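PDB 6XJ9: agarase from Pseudoalteromonas fuliginea, which probably hydrolyses the glycosidic linkages of agarose, as a family GH50 glycoside hydrolase from a marine bacterium. Local coordinates for residues K539-V553 / W560-V574. Residues are numbered along the deposited sequence; the frame is centred on the assembly and turned at random.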
# COMPACT_ATOMS: atom_id res chain seq x y z
N LYS A 539 32.59 38.41 22.66
CA LYS A 539 33.72 39.07 22.04
C LYS A 539 34.88 39.17 23.04
O LYS A 539 36.03 38.91 22.69
CB LYS A 539 33.32 40.42 21.43
CG LYS A 539 34.49 41.32 21.04
CD LYS A 539 35.44 40.71 20.00
CE LYS A 539 36.55 41.63 19.56
NZ LYS A 539 36.04 42.91 19.00
N ALA A 540 34.56 39.52 24.29
CA ALA A 540 35.57 39.56 25.34
C ALA A 540 36.29 38.21 25.43
O ALA A 540 37.50 38.18 25.64
CB ALA A 540 34.95 39.96 26.66
N GLU A 541 35.56 37.10 25.21
CA GLU A 541 36.19 35.79 25.22
C GLU A 541 37.07 35.60 23.98
O GLU A 541 38.16 35.05 24.10
CB GLU A 541 35.19 34.63 25.37
CG GLU A 541 35.85 33.25 25.40
CD GLU A 541 36.65 32.92 26.65
OE1 GLU A 541 36.77 33.79 27.55
OE2 GLU A 541 37.18 31.80 26.72
N PHE A 542 36.59 36.03 22.81
CA PHE A 542 37.35 35.91 21.57
C PHE A 542 38.66 36.69 21.69
O PHE A 542 39.70 36.24 21.21
CB PHE A 542 36.51 36.40 20.38
CG PHE A 542 35.36 35.51 19.95
CD1 PHE A 542 35.12 34.28 20.55
CD2 PHE A 542 34.56 35.88 18.88
CE1 PHE A 542 34.08 33.47 20.12
CE2 PHE A 542 33.51 35.08 18.46
CZ PHE A 542 33.28 33.87 19.07
N SER A 543 38.61 37.88 22.31
CA SER A 543 39.80 38.69 22.53
C SER A 543 40.81 37.92 23.39
O SER A 543 42.00 37.93 23.08
CB SER A 543 39.43 40.00 23.15
OG SER A 543 38.77 40.83 22.21
N ARG A 544 40.32 37.26 24.45
CA ARG A 544 41.14 36.50 25.38
C ARG A 544 41.94 35.43 24.64
O ARG A 544 43.15 35.32 24.82
CB ARG A 544 40.26 35.93 26.50
CG ARG A 544 41.02 35.43 27.72
CD ARG A 544 40.18 34.71 28.76
NE ARG A 544 39.61 33.43 28.33
CZ ARG A 544 40.29 32.30 28.13
NH1 ARG A 544 39.64 31.21 27.75
NH2 ARG A 544 41.60 32.26 28.29
N LEU A 545 41.25 34.68 23.75
CA LEU A 545 41.81 33.51 23.08
C LEU A 545 42.85 33.89 22.04
O LEU A 545 43.83 33.17 21.85
CB LEU A 545 40.68 32.70 22.42
CG LEU A 545 39.75 31.97 23.40
CD1 LEU A 545 38.51 31.43 22.69
CD2 LEU A 545 40.50 30.85 24.10
N MET A 546 42.61 35.01 21.34
CA MET A 546 43.53 35.45 20.30
C MET A 546 44.81 36.04 20.92
O MET A 546 45.90 35.85 20.37
CB MET A 546 42.86 36.45 19.37
CG MET A 546 41.80 35.82 18.47
SD MET A 546 42.50 34.52 17.40
CE MET A 546 42.12 33.04 18.33
N LYS A 547 44.66 36.74 22.05
CA LYS A 547 45.79 37.29 22.79
C LYS A 547 46.60 36.15 23.40
O LYS A 547 47.83 36.22 23.47
CB LYS A 547 45.32 38.22 23.92
CG LYS A 547 44.76 39.57 23.48
CD LYS A 547 44.20 40.37 24.64
CE LYS A 547 43.51 41.63 24.19
NZ LYS A 547 42.61 42.16 25.24
N GLU A 548 45.91 35.10 23.85
CA GLU A 548 46.57 33.93 24.38
C GLU A 548 47.40 33.27 23.28
O GLU A 548 48.49 32.76 23.57
CB GLU A 548 45.55 32.95 24.97
CG GLU A 548 46.17 31.68 25.53
CD GLU A 548 45.20 30.53 25.72
OE1 GLU A 548 44.20 30.45 24.97
OE2 GLU A 548 45.44 29.70 26.62
N LYS A 549 46.90 33.30 22.04
CA LYS A 549 47.55 32.62 20.92
C LYS A 549 48.67 33.48 20.33
O LYS A 549 49.69 32.94 19.91
CB LYS A 549 46.54 32.20 19.84
CG LYS A 549 47.13 31.83 18.49
CD LYS A 549 46.27 30.91 17.63
CE LYS A 549 46.81 30.71 16.22
NZ LYS A 549 45.96 29.81 15.41
N TYR A 550 48.48 34.80 20.28
CA TYR A 550 49.33 35.65 19.46
C TYR A 550 50.24 36.56 20.28
O TYR A 550 51.18 37.13 19.73
CB TYR A 550 48.52 36.45 18.44
CG TYR A 550 48.01 35.62 17.30
CD1 TYR A 550 48.88 35.12 16.34
CD2 TYR A 550 46.67 35.29 17.21
CE1 TYR A 550 48.42 34.33 15.30
CE2 TYR A 550 46.19 34.51 16.17
CZ TYR A 550 47.07 34.03 15.21
OH TYR A 550 46.61 33.26 14.19
N THR A 551 49.94 36.70 21.58
CA THR A 551 50.72 37.55 22.47
C THR A 551 50.59 39.01 22.02
O THR A 551 49.90 39.79 22.67
CB THR A 551 52.17 37.07 22.58
OG1 THR A 551 52.19 35.65 22.72
CG2 THR A 551 52.93 37.71 23.73
N ASP A 552 51.25 39.34 20.90
CA ASP A 552 51.25 40.67 20.32
C ASP A 552 50.29 40.70 19.13
O ASP A 552 50.16 39.70 18.42
CB ASP A 552 52.64 41.07 19.84
CG ASP A 552 53.76 40.78 20.82
OD1 ASP A 552 53.63 41.19 21.99
OD2 ASP A 552 54.76 40.14 20.41
N VAL A 553 49.65 41.85 18.92
CA VAL A 553 48.67 42.01 17.86
C VAL A 553 49.34 41.81 16.50
O VAL A 553 48.73 41.26 15.58
CB VAL A 553 47.90 43.35 17.97
CG1 VAL A 553 48.73 44.56 17.54
CG2 VAL A 553 46.56 43.33 17.25
N TRP A 560 45.92 37.36 9.74
CA TRP A 560 44.60 37.78 9.31
C TRP A 560 44.68 38.80 8.16
O TRP A 560 43.65 39.13 7.56
CB TRP A 560 43.79 38.34 10.49
CG TRP A 560 43.36 37.35 11.54
CD1 TRP A 560 43.94 36.15 11.85
CD2 TRP A 560 42.26 37.50 12.46
NE1 TRP A 560 43.28 35.54 12.88
CE2 TRP A 560 42.24 36.35 13.29
CE3 TRP A 560 41.28 38.48 12.67
CZ2 TRP A 560 41.28 36.16 14.28
CZ3 TRP A 560 40.34 38.31 13.66
CH2 TRP A 560 40.34 37.16 14.46
N HIS A 561 45.90 39.26 7.86
CA HIS A 561 46.19 40.28 6.85
C HIS A 561 45.49 41.59 7.19
O HIS A 561 44.79 42.16 6.36
CB HIS A 561 45.89 39.77 5.43
CG HIS A 561 46.70 40.45 4.37
ND1 HIS A 561 48.09 40.42 4.37
CD2 HIS A 561 46.34 41.14 3.27
CE1 HIS A 561 48.54 41.08 3.32
NE2 HIS A 561 47.49 41.53 2.63
N LEU A 562 45.68 42.05 8.43
CA LEU A 562 45.10 43.29 8.90
C LEU A 562 46.22 44.22 9.36
O LEU A 562 47.39 43.85 9.33
CB LEU A 562 44.13 42.98 10.04
CG LEU A 562 42.90 42.18 9.63
CD1 LEU A 562 42.07 41.79 10.85
CD2 LEU A 562 42.06 42.95 8.63
N ASN A 563 45.82 45.43 9.76
CA ASN A 563 46.71 46.49 10.20
C ASN A 563 46.10 47.14 11.44
O ASN A 563 45.94 48.36 11.49
CB ASN A 563 46.97 47.51 9.09
CG ASN A 563 47.83 46.97 7.96
OD1 ASN A 563 48.95 46.51 8.19
ND2 ASN A 563 47.32 47.03 6.74
N LEU A 564 45.74 46.31 12.42
CA LEU A 564 45.22 46.80 13.68
C LEU A 564 46.35 47.48 14.45
O LEU A 564 47.45 46.94 14.53
CB LEU A 564 44.64 45.63 14.48
CG LEU A 564 43.53 44.82 13.81
CD1 LEU A 564 43.23 43.56 14.61
CD2 LEU A 564 42.27 45.66 13.65
N ALA A 565 46.06 48.66 15.00
CA ALA A 565 47.05 49.47 15.70
C ALA A 565 47.37 48.87 17.06
O ALA A 565 48.51 48.95 17.52
CB ALA A 565 46.55 50.89 15.82
N SER A 566 46.37 48.27 17.71
CA SER A 566 46.51 47.83 19.09
C SER A 566 45.47 46.75 19.41
O SER A 566 44.48 46.59 18.70
CB SER A 566 46.37 48.99 20.04
OG SER A 566 45.01 49.37 20.17
N TRP A 567 45.72 46.03 20.51
CA TRP A 567 44.75 45.08 21.03
C TRP A 567 43.46 45.81 21.39
O TRP A 567 42.37 45.29 21.17
CB TRP A 567 45.33 44.29 22.21
CG TRP A 567 46.14 43.11 21.76
CD1 TRP A 567 47.48 42.91 21.97
CD2 TRP A 567 45.68 41.99 20.99
NE1 TRP A 567 47.87 41.73 21.39
CE2 TRP A 567 46.79 41.15 20.79
CE3 TRP A 567 44.43 41.62 20.47
CZ2 TRP A 567 46.69 39.95 20.07
CZ3 TRP A 567 44.34 40.43 19.76
CH2 TRP A 567 45.45 39.61 19.57
N ALA A 568 43.60 47.05 21.88
CA ALA A 568 42.46 47.90 22.17
C ALA A 568 41.61 48.12 20.92
O ALA A 568 40.39 48.22 21.03
CB ALA A 568 42.92 49.22 22.75
N GLU A 569 42.25 48.21 19.75
CA GLU A 569 41.52 48.30 18.50
C GLU A 569 40.77 46.98 18.27
O GLU A 569 39.57 47.00 18.00
CB GLU A 569 42.45 48.62 17.31
CG GLU A 569 41.70 49.10 16.07
CD GLU A 569 42.50 49.28 14.79
OE1 GLU A 569 43.70 49.60 14.87
OE2 GLU A 569 41.92 49.10 13.70
N PHE A 570 41.49 45.86 18.44
CA PHE A 570 40.93 44.54 18.20
C PHE A 570 39.69 44.34 19.06
O PHE A 570 38.64 43.92 18.56
CB PHE A 570 41.99 43.45 18.42
CG PHE A 570 41.48 42.05 18.20
CD1 PHE A 570 41.72 41.39 17.00
CD2 PHE A 570 40.72 41.40 19.17
CE1 PHE A 570 41.23 40.11 16.79
CE2 PHE A 570 40.24 40.12 18.96
CZ PHE A 570 40.49 39.47 17.77
N ASP A 571 39.83 44.69 20.34
CA ASP A 571 38.80 44.54 21.36
C ASP A 571 37.58 45.40 21.03
O ASP A 571 36.45 44.98 21.29
CB ASP A 571 39.37 44.89 22.74
CG ASP A 571 40.37 43.86 23.25
OD1 ASP A 571 40.59 42.85 22.53
OD2 ASP A 571 40.93 44.08 24.35
N LYS A 572 37.84 46.59 20.48
CA LYS A 572 36.79 47.55 20.16
C LYS A 572 35.93 47.03 19.01
O LYS A 572 34.71 47.21 19.01
CB LYS A 572 37.40 48.91 19.81
CG LYS A 572 36.42 50.08 19.69
CD LYS A 572 37.10 51.40 19.36
CE LYS A 572 36.11 52.53 19.10
NZ LYS A 572 36.78 53.74 18.57
N GLY A 573 36.58 46.39 18.03
CA GLY A 573 35.90 45.94 16.83
C GLY A 573 36.88 45.77 15.67
O GLY A 573 37.65 46.68 15.38
N VAL A 574 36.83 44.59 15.02
CA VAL A 574 37.62 44.31 13.83
C VAL A 574 36.66 43.97 12.69
O VAL A 574 35.72 43.20 12.89
CB VAL A 574 38.57 43.11 14.02
CG1 VAL A 574 39.61 43.03 12.91
CG2 VAL A 574 39.22 43.07 15.39
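Trp567 leaves its backbone with CG anti to the carbonyl carbon (chi1 -83°), which slides the indole in between Lys547 and Val553. Lys547, its CG likewise beside the backbone N and the chain extended from there on, lays CG over the six-membered ring, 3.5 Å from the centroid and almost on the ring normal. On the opposite face Val553 CB sits 3.8 Å from the centroid of the five-membered ring, so CH-pi contacts clamp the indole from both sides. The indole NE1 of Trp567 gives Thr551 O a weak hydrogen bond of 3.1 Å, bent to 135° at the hydrogen. With an alanine here, Lys547 and Val553 would probably face each other across a gap, and Thr551 O would lose its indole donor.

Beyond the ring, Lys547 NZ reaches the syn lone pair of Asp571 OD2 in a 2.7 Å salt bridge. Ser543 OG donates to Asp571 OD1, also at 2.7 Å but from well above the carboxylate plane, so each oxygen of Asp571 has its own partner. Lys539 NZ hydrogen-bonds to Phe570 O at 2.8 Å and weakly to Asp571 O near the C-terminal end of helix 567-572; Leu529 O and Arg531 O also accept from this ammonium.

On the inner side, Met546 CG lies 3.9 Å from Phe570 CZ, while its sulfur makes an oblique Met-aromatic contact with Trp560, SD to CZ2 3.7 Å. Asp586 OD2 accepts a hydrogen bond from Trp560 NE1 and is also hydrogen-bonded to Tyr550 OH, tying this side to helix 584-609. Ser566 N-caps the short helix, its OG accepting from Glu569 N. Helices 539-550 and 567-572, their directions 145° apart, thus pack roughly antiparallel in a small helical cluster, with helix 553-560 between them in the chain and a tryptophan held between a lysine and a valine.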